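Local coordinates for cystathionine beta-lyase family protein, YNBB B.subtilis ortholog (Clostridium acetobutylicum, PDB 3HVY), which is a putative pyridoxal-phosphate-dependent lyase of the cystathionine beta-lyase and methionine gamma-lyase type, possibly involved in aluminium resistance, at residues V82-I86 and F87-S91; E201-K204 and S205-V209; H299-I302 and E303-G307; K344-D347 and F348-I352. All coordinates share one frame; numbering follows the deposited sequence.

Contact 1: V82-I86 and F87-S91. With NA (sodium ion), chain X; EDO (1,2-ethanediol), chain Z.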
loop_
_atom_site.group_PDB
_atom_site.type_symbol
_atom_site.label_atom_id
_atom_site.label_comp_id
_atom_site.label_asym_id
_atom_site.label_seq_id
_atom_site.Cartn_x
_atom_site.Cartn_y
_atom_site.Cartn_z
ATOM N N VAL D 82 -13.303 13.261 -14.024
ATOM C CA VAL D 82 -12.697 14.543 -13.596
ATOM C C VAL D 82 -11.689 15.047 -14.662
ATOM O O VAL D 82 -11.736 16.212 -15.059
ATOM C CB VAL D 82 -12.060 14.417 -12.177
ATOM C CG1 VAL D 82 -11.168 15.622 -11.859
ATOM C CG2 VAL D 82 -13.212 14.233 -11.095
ATOM N N TYR D 83 -10.804 14.164 -15.136
ATOM C CA TYR D 83 -9.861 14.535 -16.150
ATOM C C TYR D 83 -10.583 14.951 -17.448
ATOM O O TYR D 83 -10.193 15.928 -18.085
ATOM C CB TYR D 83 -8.931 13.391 -16.481
ATOM C CG TYR D 83 -7.610 13.303 -15.745
ATOM C CD1 TYR D 83 -7.548 13.173 -14.377
ATOM C CD2 TYR D 83 -6.399 13.226 -16.466
ATOM C CE1 TYR D 83 -6.277 12.991 -13.718
ATOM C CE2 TYR D 83 -5.184 13.064 -15.835
ATOM C CZ TYR D 83 -5.116 12.990 -14.462
ATOM O OH TYR D 83 -3.866 12.821 -13.850
ATOM N N ALA D 84 -11.580 14.186 -17.879
ATOM C CA ALA D 84 -12.339 14.548 -19.110
ATOM C C ALA D 84 -12.925 15.984 -18.969
ATOM O O ALA D 84 -12.892 16.824 -19.901
ATOM C CB ALA D 84 -13.442 13.540 -19.368
ATOM N N ASN D 85 -13.433 16.279 -17.792
ATOM C CA ASN D 85 -13.969 17.619 -17.524
ATOM C C ASN D 85 -12.853 18.686 -17.625
ATOM O O ASN D 85 -12.997 19.712 -18.317
ATOM C CB ASN D 85 -14.563 17.642 -16.135
ATOM C CG ASN D 85 -15.478 18.841 -15.897
ATOM O OD1 ASN D 85 -15.563 19.765 -16.726
ATOM N ND2 ASN D 85 -16.210 18.807 -14.783
ATOM N N ILE D 86 -11.717 18.434 -16.987
ATOM C CA ILE D 86 -10.611 19.396 -16.983
ATOM C C ILE D 86 -10.113 19.673 -18.405
ATOM O O ILE D 86 -9.880 20.829 -18.803
ATOM C CB ILE D 86 -9.440 18.909 -16.100
ATOM C CG1 ILE D 86 -9.877 18.957 -14.635
ATOM C CG2 ILE D 86 -8.160 19.752 -16.347
ATOM C CD1 ILE D 86 -8.945 18.161 -13.651
ATOM N N PHE D 87 -9.974 18.609 -19.178
ATOM C CA PHE D 87 -9.459 18.724 -20.533
ATOM C C PHE D 87 -10.524 19.092 -21.574
ATOM O O PHE D 87 -10.219 19.282 -22.742
ATOM C CB PHE D 87 -8.758 17.416 -20.933
ATOM C CG PHE D 87 -7.391 17.256 -20.330
ATOM C CD1 PHE D 87 -6.329 17.997 -20.803
ATOM C CD2 PHE D 87 -7.166 16.374 -19.288
ATOM C CE1 PHE D 87 -5.035 17.850 -20.261
ATOM C CE2 PHE D 87 -5.919 16.225 -18.737
ATOM C CZ PHE D 87 -4.832 16.958 -19.234
ATOM N N ASN D 88 -11.768 19.151 -21.133
ATOM C CA ASN D 88 -12.926 19.404 -22.000
ATOM C C ASN D 88 -13.037 18.404 -23.140
ATOM O O ASN D 88 -13.259 18.785 -24.301
ATOM C CB ASN D 88 -12.915 20.861 -22.476
ATOM C CG ASN D 88 -13.092 21.825 -21.330
ATOM O OD1 ASN D 88 -14.034 21.688 -20.557
ATOM N ND2 ASN D 88 -12.201 22.802 -21.209
ATOM N N THR D 89 -12.897 17.123 -22.782
ATOM C CA THR D 89 -12.985 16.015 -23.728
ATOM C C THR D 89 -14.212 15.162 -23.391
ATOM O O THR D 89 -14.759 15.254 -22.288
ATOM C CB THR D 89 -11.741 15.112 -23.647
ATOM O OG1 THR D 89 -11.643 14.495 -22.338
ATOM C CG2 THR D 89 -10.510 15.882 -23.990
ATOM N N GLU D 90 -14.656 14.357 -24.336
ATOM C CA GLU D 90 -15.727 13.386 -24.064
ATOM C C GLU D 90 -15.281 12.348 -23.035
ATOM O O GLU D 90 -16.034 11.981 -22.157
ATOM C CB GLU D 90 -16.111 12.631 -25.325
ATOM C CG GLU D 90 -16.790 13.492 -26.353
ATOM C CD GLU D 90 -16.992 12.780 -27.682
ATOM O OE1 GLU D 90 -16.518 11.646 -27.900
ATOM O OE2 GLU D 90 -17.662 13.376 -28.516
ATOM N N SER D 91 -14.042 11.888 -23.135
ATOM C CA SER D 91 -13.553 10.825 -22.274
ATOM C C SER D 91 -12.118 10.994 -21.855
ATOM O O SER D 91 -11.357 11.799 -22.417
ATOM C CB SER D 91 -13.616 9.463 -22.994
ATOM O OG SER D 91 -14.821 9.317 -23.647
HETATM NA NA NA X . -14.918 21.009 -18.571
HETATM C C1 EDO Z . -10.513 26.155 -19.573
HETATM O O1 EDO Z . -11.427 25.068 -19.248
HETATM C C2 EDO Z . -9.962 26.155 -20.985
HETATM O O2 EDO Z . -10.768 26.998 -21.841
HETATM O O HOH W 1 -16.635 22.678 -18.369
HETATM O O HOH W 2 -16.347 19.212 -19.893
#
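Phe87 and Ala84 are the residues most enclosed where helix 74-87 ends and the chain turns toward strand 91-95. The Phe87 ring lies alongside that of Tyr83, one helical turn back, both pointing the same way; Tyr83 CD2 meets the Phe87 ring at its edge, in plane, 3.8 Å from CE2. CG of Phe87 stands anti to the carbonyl carbon (chi1 -77°), which brings CD2 to 3.3 Å from Tyr83 O, the same oxygen that accepts the Phe87 N-H. Further out, the Phe87 ring meets that of Tyr256. The Ala84 methyl lies beside the departing chain, CB 3.6 Å from Thr89 OG1. Thr89 OG1 is turned between backbone N and carbonyl carbon (chi1 63°) and donates to Ser91 O at 2.7 Å, from above the carbonyl plane, which ties Thr89 to the start of strand 91-95. On the outer side a sodium ion is chelated by Asn85 through both O and OD1, each at 2.3 Å, and by Asn88 OD1; two waters complete the five ligands seen. ND2 of each asparagine is held elsewhere, that of Asn85 by Glu55 and that of Asn88 by Asp232, which would fix the amides with their oxygens toward the metal. Asn88 ND2 also donates to an ethanediol, probably from the crystallisation liquor. Positive phi at Asn88 (56°), with Thr89 N bonded to Ala84 O at 2.9 Å and Asn88 N to Asn85 O at 3.1 Å, makes the turn a Schellman motif, here closing the helix C-terminus beside a sodium site.

Contact 2: E201-K204 and S205-V209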
loop_
_atom_site.group_PDB
_atom_site.type_symbol
_atom_site.label_atom_id
_atom_site.label_comp_id
_atom_site.label_asym_id
_atom_site.label_seq_id
_atom_site.Cartn_x
_atom_site.Cartn_y
_atom_site.Cartn_z
ATOM N N GLU D 201 -3.551 26.990 -34.417
ATOM C CA GLU D 201 -3.453 27.378 -35.825
ATOM C C GLU D 201 -3.087 26.221 -36.743
ATOM O O GLU D 201 -3.565 26.153 -37.862
ATOM C CB GLU D 201 -2.443 28.510 -36.001
ATOM C CG GLU D 201 -2.926 29.774 -35.370
ATOM C CD GLU D 201 -4.315 30.202 -35.908
ATOM O OE1 GLU D 201 -4.460 30.279 -37.156
ATOM O OE2 GLU D 201 -5.251 30.434 -35.084
ATOM N N ILE D 202 -2.222 25.338 -36.283
ATOM C CA ILE D 202 -1.895 24.142 -37.021
ATOM C C ILE D 202 -3.169 23.333 -37.261
ATOM O O ILE D 202 -3.443 22.862 -38.389
ATOM C CB ILE D 202 -0.837 23.319 -36.247
ATOM C CG1 ILE D 202 0.528 24.037 -36.322
ATOM C CG2 ILE D 202 -0.720 21.914 -36.796
ATOM C CD1 ILE D 202 1.540 23.626 -35.233
ATOM N N ILE D 203 -3.976 23.201 -36.215
ATOM C CA ILE D 203 -5.172 22.357 -36.315
ATOM C C ILE D 203 -6.195 23.015 -37.233
ATOM O O ILE D 203 -6.773 22.354 -38.075
ATOM C CB ILE D 203 -5.770 22.014 -34.934
ATOM C CG1 ILE D 203 -4.765 21.164 -34.149
ATOM C CG2 ILE D 203 -7.091 21.267 -35.110
ATOM C CD1 ILE D 203 -5.181 20.688 -32.744
ATOM N N LYS D 204 -6.380 24.321 -37.063
ATOM C CA LYS D 204 -7.276 25.121 -37.904
ATOM C C LYS D 204 -6.871 24.966 -39.359
ATOM O O LYS D 204 -7.724 24.830 -40.227
ATOM C CB LYS D 204 -7.229 26.585 -37.436
ATOM C CG LYS D 204 -8.325 27.454 -37.908
ATOM C CD LYS D 204 -8.431 28.785 -37.157
ATOM C CE LYS D 204 -9.403 29.723 -37.969
ATOM N NZ LYS D 204 -9.790 31.021 -37.295
ATOM N N SER D 205 -5.577 24.932 -39.653
ATOM C CA SER D 205 -5.153 24.680 -41.029
ATOM C C SER D 205 -5.471 23.286 -41.501
ATOM O O SER D 205 -5.841 23.098 -42.656
ATOM C CB SER D 205 -3.640 24.867 -41.208
ATOM O OG SER D 205 -3.305 26.225 -41.086
ATOM N N ILE D 206 -5.237 22.291 -40.646
ATOM C CA ILE D 206 -5.579 20.921 -40.993
ATOM C C ILE D 206 -7.083 20.850 -41.312
ATOM O O ILE D 206 -7.473 20.246 -42.306
ATOM C CB ILE D 206 -5.180 19.926 -39.878
ATOM C CG1 ILE D 206 -3.658 19.774 -39.831
ATOM C CG2 ILE D 206 -5.849 18.503 -40.057
ATOM C CD1 ILE D 206 -3.167 19.217 -38.504
ATOM N N ARG D 207 -7.906 21.497 -40.483
ATOM C CA ARG D 207 -9.335 21.406 -40.660
ATOM C C ARG D 207 -9.869 22.144 -41.893
ATOM O O ARG D 207 -11.031 21.974 -42.238
ATOM C CB ARG D 207 -10.067 21.840 -39.409
ATOM C CG ARG D 207 -9.782 20.968 -38.199
ATOM C CD ARG D 207 -9.877 19.478 -38.506
ATOM N NE ARG D 207 -9.736 18.642 -37.305
ATOM C CZ ARG D 207 -9.426 17.343 -37.310
ATOM N NH1 ARG D 207 -9.199 16.690 -38.429
ATOM N NH2 ARG D 207 -9.329 16.696 -36.177
ATOM N N GLU D 208 -9.017 22.898 -42.576
ATOM C CA GLU D 208 -9.396 23.511 -43.847
ATOM C C GLU D 208 -9.493 22.453 -44.954
ATOM O O GLU D 208 -10.153 22.662 -45.955
ATOM C CB GLU D 208 -8.382 24.599 -44.242
ATOM C CG GLU D 208 -8.479 25.858 -43.377
ATOM C CD GLU D 208 -7.356 26.871 -43.630
ATOM O OE1 GLU D 208 -6.323 26.523 -44.258
ATOM O OE2 GLU D 208 -7.508 28.017 -43.161
ATOM N N VAL D 209 -8.804 21.331 -44.788
ATOM C CA VAL D 209 -8.781 20.307 -45.813
ATOM C C VAL D 209 -9.421 18.995 -45.372
ATOM O O VAL D 209 -9.876 18.235 -46.191
ATOM C CB VAL D 209 -7.324 20.009 -46.224
ATOM C CG1 VAL D 209 -7.237 18.874 -47.306
ATOM C CG2 VAL D 209 -6.705 21.261 -46.768
#
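Ile203 and Arg207, one turn apart on helix 196-207, lie side by side and point the same way. From its CB, 3.6 Å from Ile203 O, the arginine runs to CG, which sits 3.3 Å from that same oxygen and 4.1 Å from Ile203 CG2. A turn about CB-CG (chi2 -47°) swings CD aside, and the chain runs on extended to NE; the guanidinium passes beyond the segments, where NH1 bonds to the carbonyls of Val213 and Asn210 and NH2 makes a salt bridge with Asp236. Three groups thus grip the head, while its stem rests on the helix. Ile203 O also accepts the Arg207 N-H at 2.8 Å, nearly straight out from the carbonyl. One residue earlier, Ile202 and Ile206 cross at a slant, CG2 of the first 4.0 Å from CD1 of the second. In Ile206 CG1 is anti to the carbonyl carbon (chi1 -72°), which brings it to 3.4 Å from Ile202 O. On the outer side, Glu208 CG approaches Lys204 O at 3.4 Å, but its carboxylate forms a salt bridge with Lys168 on helix 164-173. Helix 196-207 is the crossover of a beta-alpha-beta unit: its isoleucines pack onto strands 177-183 and 214-218, with helix 164-173 alongside touching Ile202, Ser205 and Ile206.

Contact 3: H299-I302 and E303-G307. With EDO (1,2-ethanediol), chain Y.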
loop_
_atom_site.group_PDB
_atom_site.type_symbol
_atom_site.label_atom_id
_atom_site.label_comp_id
_atom_site.label_asym_id
_atom_site.label_seq_id
_atom_site.Cartn_x
_atom_site.Cartn_y
_atom_site.Cartn_z
ATOM N N HIS D 299 -0.564 24.049 -9.119
ATOM C CA HIS D 299 0.405 24.743 -8.268
ATOM C C HIS D 299 1.835 24.272 -8.490
ATOM O O HIS D 299 2.738 25.066 -8.753
ATOM C CB HIS D 299 0.006 24.634 -6.776
ATOM C CG HIS D 299 0.890 25.405 -5.850
ATOM N ND1 HIS D 299 0.585 26.679 -5.418
ATOM C CD2 HIS D 299 2.069 25.074 -5.259
ATOM C CE1 HIS D 299 1.552 27.103 -4.618
ATOM N NE2 HIS D 299 2.461 26.152 -4.504
ATOM N N VAL D 300 2.048 22.996 -8.326
ATOM C CA VAL D 300 3.365 22.426 -8.491
ATOM C C VAL D 300 3.942 22.667 -9.890
ATOM O O VAL D 300 5.137 22.979 -10.029
ATOM C CB VAL D 300 3.371 20.941 -8.092
ATOM C CG1 VAL D 300 4.726 20.325 -8.393
ATOM C CG2 VAL D 300 3.080 20.828 -6.543
ATOM N N THR D 301 3.084 22.608 -10.909
ATOM C CA THR D 301 3.512 22.881 -12.293
ATOM C C THR D 301 4.100 24.266 -12.407
ATOM O O THR D 301 5.182 24.416 -12.971
ATOM C CB THR D 301 2.356 22.675 -13.303
ATOM O OG1 THR D 301 1.947 21.303 -13.285
ATOM C CG2 THR D 301 2.683 23.135 -14.724
ATOM N N ILE D 302 3.489 25.259 -11.743
ATOM C CA ILE D 302 3.927 26.614 -11.846
ATOM C C ILE D 302 5.154 26.870 -10.997
ATOM O O ILE D 302 5.954 27.732 -11.326
ATOM C CB ILE D 302 2.769 27.596 -11.597
ATOM C CG1 ILE D 302 1.750 27.477 -12.758
ATOM C CG2 ILE D 302 3.251 29.130 -11.442
ATOM C CD1 ILE D 302 2.278 27.962 -14.129
ATOM N N GLU D 303 5.352 26.098 -9.939
ATOM C CA GLU D 303 6.632 26.143 -9.243
ATOM C C GLU D 303 7.766 25.738 -10.214
ATOM O O GLU D 303 8.836 26.357 -10.223
ATOM C CB GLU D 303 6.647 25.210 -8.042
ATOM C CG GLU D 303 5.681 25.590 -6.907
ATOM C CD GLU D 303 5.966 26.970 -6.335
ATOM O OE1 GLU D 303 7.059 27.167 -5.766
ATOM O OE2 GLU D 303 5.090 27.870 -6.448
ATOM N N ALA D 304 7.515 24.727 -11.035
ATOM C CA ALA D 304 8.541 24.228 -11.977
ATOM C C ALA D 304 8.742 25.248 -13.105
ATOM O O ALA D 304 9.862 25.513 -13.500
ATOM C CB ALA D 304 8.149 22.864 -12.497
ATOM N N VAL D 305 7.662 25.864 -13.576
ATOM C CA VAL D 305 7.748 26.929 -14.551
ATOM C C VAL D 305 8.600 28.076 -14.014
ATOM O O VAL D 305 9.508 28.537 -14.705
ATOM C CB VAL D 305 6.384 27.430 -15.049
ATOM C CG1 VAL D 305 6.558 28.596 -16.065
ATOM C CG2 VAL D 305 5.525 26.292 -15.716
ATOM N N LYS D 306 8.329 28.543 -12.796
ATOM C CA LYS D 306 9.122 29.591 -12.183
ATOM C C LYS D 306 10.569 29.210 -12.097
ATOM O O LYS D 306 11.400 30.037 -12.328
ATOM C CB LYS D 306 8.557 29.955 -10.826
ATOM C CG LYS D 306 7.219 30.693 -10.935
ATOM C CD LYS D 306 6.688 31.089 -9.512
ATOM C CE LYS D 306 5.317 31.782 -9.612
ATOM N NZ LYS D 306 4.776 32.369 -8.348
ATOM N N GLY D 307 10.875 27.954 -11.776
ATOM C CA GLY D 307 12.248 27.488 -11.746
ATOM C C GLY D 307 12.891 27.558 -13.099
ATOM O O GLY D 307 14.021 27.975 -13.221
HETATM C C1 EDO Y . 6.967 30.729 -4.835
HETATM O O1 EDO Y . 7.415 29.417 -4.536
HETATM C C2 EDO Y . 6.376 30.740 -6.224
HETATM O O2 EDO Y . 4.961 30.493 -6.251
HETATM O O HOH W 3 3.031 27.762 -7.889
#
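The flat groups of His299 and Glu303 are almost parallel, ring and carboxylate planes only 9° apart, although the two side chains run at a slant to each other. NE2 of His299 comes to 3.7 Å from Glu303 OE2 without a hydrogen bond; it pairs instead with NE2 of His299 of the second subunit. Water 3 sits over the centre of one face of the imidazole and donates to His299 O and, at 2.5 Å, to Glu303 OE2. The bend of Glu303 at chi2 (-60°) folds its carboxylate back toward the histidine. An ethanediol, probably from the crystallisation liquor, spans the carboxylate, O1 bonding OE1 and O2 bonding OE2, and Lys306 NZ makes a weak bond to the same O2 at 2.8 Å. The stem of the same lysine touches Ile302, CE 3.8 Å from CG2, and Ile302 CD1 meets Val305 CG2 at 4.0 Å. Lys306 NZ has its salt bridge with Asp39, and Glu303 OE1 accepts the N-H of Phe411. Two histidine nitrogens bonded to each other would need one as donor and the other as acceptor, so the two rings at this subunit interface probably carry their protons differently.

Contact 4: K344-D347 and F348-I352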
loop_
_atom_site.group_PDB
_atom_site.type_symbol
_atom_site.label_atom_id
_atom_site.label_comp_id
_atom_site.label_asym_id
_atom_site.label_seq_id
_atom_site.Cartn_x
_atom_site.Cartn_y
_atom_site.Cartn_z
ATOM N N LYS D 344 31.650 22.215 -18.582
ATOM C CA LYS D 344 30.599 23.077 -17.982
ATOM C C LYS D 344 29.248 22.363 -17.904
ATOM O O LYS D 344 28.547 22.410 -16.886
ATOM C CB LYS D 344 30.494 24.403 -18.743
ATOM C CG LYS D 344 31.681 25.321 -18.548
ATOM C CD LYS D 344 31.541 26.534 -19.442
ATOM C CE LYS D 344 32.647 27.527 -19.243
ATOM N NZ LYS D 344 32.459 28.635 -20.211
ATOM N N LEU D 345 28.890 21.679 -18.984
ATOM C CA LEU D 345 27.663 20.916 -19.015
ATOM C C LEU D 345 27.620 19.859 -17.917
ATOM O O LEU D 345 26.616 19.708 -17.209
ATOM C CB LEU D 345 27.521 20.232 -20.370
ATOM C CG LEU D 345 26.368 19.248 -20.602
ATOM C CD1 LEU D 345 25.002 19.824 -20.289
ATOM C CD2 LEU D 345 26.413 18.733 -22.046
ATOM N N ILE D 346 28.703 19.103 -17.816
ATOM C CA ILE D 346 28.744 17.969 -16.908
ATOM C C ILE D 346 28.757 18.464 -15.492
ATOM O O ILE D 346 27.986 17.987 -14.657
ATOM C CB ILE D 346 29.942 17.057 -17.202
ATOM C CG1 ILE D 346 29.653 16.276 -18.511
ATOM C CG2 ILE D 346 30.218 16.146 -16.014
ATOM C CD1 ILE D 346 30.909 15.741 -19.195
ATOM N N ASP D 347 29.577 19.467 -15.243
ATOM C CA ASP D 347 29.657 20.063 -13.929
ATOM C C ASP D 347 28.295 20.590 -13.480
ATOM O O ASP D 347 27.944 20.478 -12.318
ATOM C CB ASP D 347 30.692 21.188 -13.901
ATOM C CG ASP D 347 32.153 20.669 -13.875
ATOM O OD1 ASP D 347 32.366 19.426 -13.853
ATOM O OD2 ASP D 347 33.088 21.521 -13.863
ATOM N N PHE D 348 27.535 21.174 -14.406
ATOM C CA PHE D 348 26.251 21.775 -14.063
ATOM C C PHE D 348 25.245 20.688 -13.659
ATOM O O PHE D 348 24.523 20.823 -12.637
ATOM C CB PHE D 348 25.701 22.598 -15.232
ATOM C CG PHE D 348 24.375 23.265 -14.925
ATOM C CD1 PHE D 348 24.354 24.533 -14.355
ATOM C CD2 PHE D 348 23.167 22.636 -15.229
ATOM C CE1 PHE D 348 23.132 25.171 -14.064
ATOM C CE2 PHE D 348 21.945 23.251 -14.940
ATOM C CZ PHE D 348 21.942 24.530 -14.363
ATOM N N ILE D 349 25.208 19.627 -14.465
ATOM C CA ILE D 349 24.298 18.490 -14.237
ATOM C C ILE D 349 24.639 17.779 -12.942
ATOM O O ILE D 349 23.740 17.522 -12.121
ATOM C CB ILE D 349 24.222 17.559 -15.454
ATOM C CG1 ILE D 349 23.553 18.354 -16.610
ATOM C CG2 ILE D 349 23.382 16.333 -15.167
ATOM C CD1 ILE D 349 23.067 17.551 -17.739
ATOM N N LYS D 350 25.923 17.540 -12.708
ATOM C CA LYS D 350 26.358 16.962 -11.435
ATOM C C LYS D 350 25.965 17.857 -10.245
ATOM O O LYS D 350 25.599 17.368 -9.164
ATOM C CB LYS D 350 27.861 16.709 -11.438
ATOM C CG LYS D 350 28.306 15.504 -12.261
ATOM C CD LYS D 350 29.865 15.452 -12.291
ATOM C CE LYS D 350 30.457 14.160 -12.861
ATOM N NZ LYS D 350 30.909 13.138 -11.818
ATOM N N GLY D 351 26.017 19.162 -10.437
ATOM C CA GLY D 351 25.640 20.081 -9.386
ATOM C C GLY D 351 24.165 19.951 -9.067
ATOM O O GLY D 351 23.782 20.032 -7.903
ATOM N N ILE D 352 23.339 19.723 -10.096
ATOM C CA ILE D 352 21.914 19.531 -9.894
ATOM C C ILE D 352 21.696 18.301 -9.022
ATOM O O ILE D 352 20.942 18.349 -8.068
ATOM C CB ILE D 352 21.118 19.420 -11.223
ATOM C CG1 ILE D 352 21.127 20.767 -11.950
ATOM C CG2 ILE D 352 19.607 19.005 -10.945
ATOM C CD1 ILE D 352 20.470 21.929 -11.212
#
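Ile346 lays its CG2 methyl along the aliphatic part of Lys350, one turn further on, 3.7 Å from CE and 3.8 Å from CD. The two side chains point the same way. In Ile346 the CG1 branch is anti to the carbonyl carbon (chi1 -73°), leaving CG2 on the side of the helix that the lysine passes. Lys350 runs extended to CE and then bends at its last torsion (chi4 -99°), carrying the ammonium away from the segment to a weak hydrogen bond with Cys364 O. Lys350 N bonds to Ile346 O at 2.9 Å with a nearly linear N-H, so a backbone bond and a side-chain contact join the same two residues. In a second pair, Leu345 and Ile349 stand side by side, their CD1 methyls 3.9 Å apart, and Ile349 CG1 also rests 3.4 Å from Leu345 O. Phe348, beside Ile349, approaches the preceding turn through CB, 3.3 Å from Lys344 O, while its ring extends away and meets that of Phe339. Asp347 turns its carboxylate back along the helix, where OD2 forms a salt bridge with Lys343; the Asp347 carbonyl accepts the N-H of Gly351 at 3.0 Å. Helix 342-354 packs against the five-stranded antiparallel sheet: Ile346 and Ile349 touch Ile377 on strand 376-379, and Leu345 and Ile349 touch Ala395 on strand 392-396. Phe348 and Ile352 reach Ala421 of helix 411-422, so one apolar face of the helix meets both the sheet and helix 411-422.

How the contacts relate
The four contacts follow one another along the chain in numerical order, each a local pairing within or at the end of one helix. Contacts 1 and 2, centres about 23 Å apart, belong to the part built on the seven-stranded mixed sheet: contact 1 leads into strand 91-95, outermost within this chain, and contact 2 lies on a crossover between two inner strands. Contact 4 lies against the five-stranded sheet, about 42 Å from contact 2 between centres. Contact 3 is, centre to centre, about 23 Å from contact 1 and about 22 Å from contact 4. No two contacts touch, but helix 287-317, which carries contact 3, packs on contact 1 through Leu294 and joins the subunit interface through His299, linking the large-sheet part to the assembly.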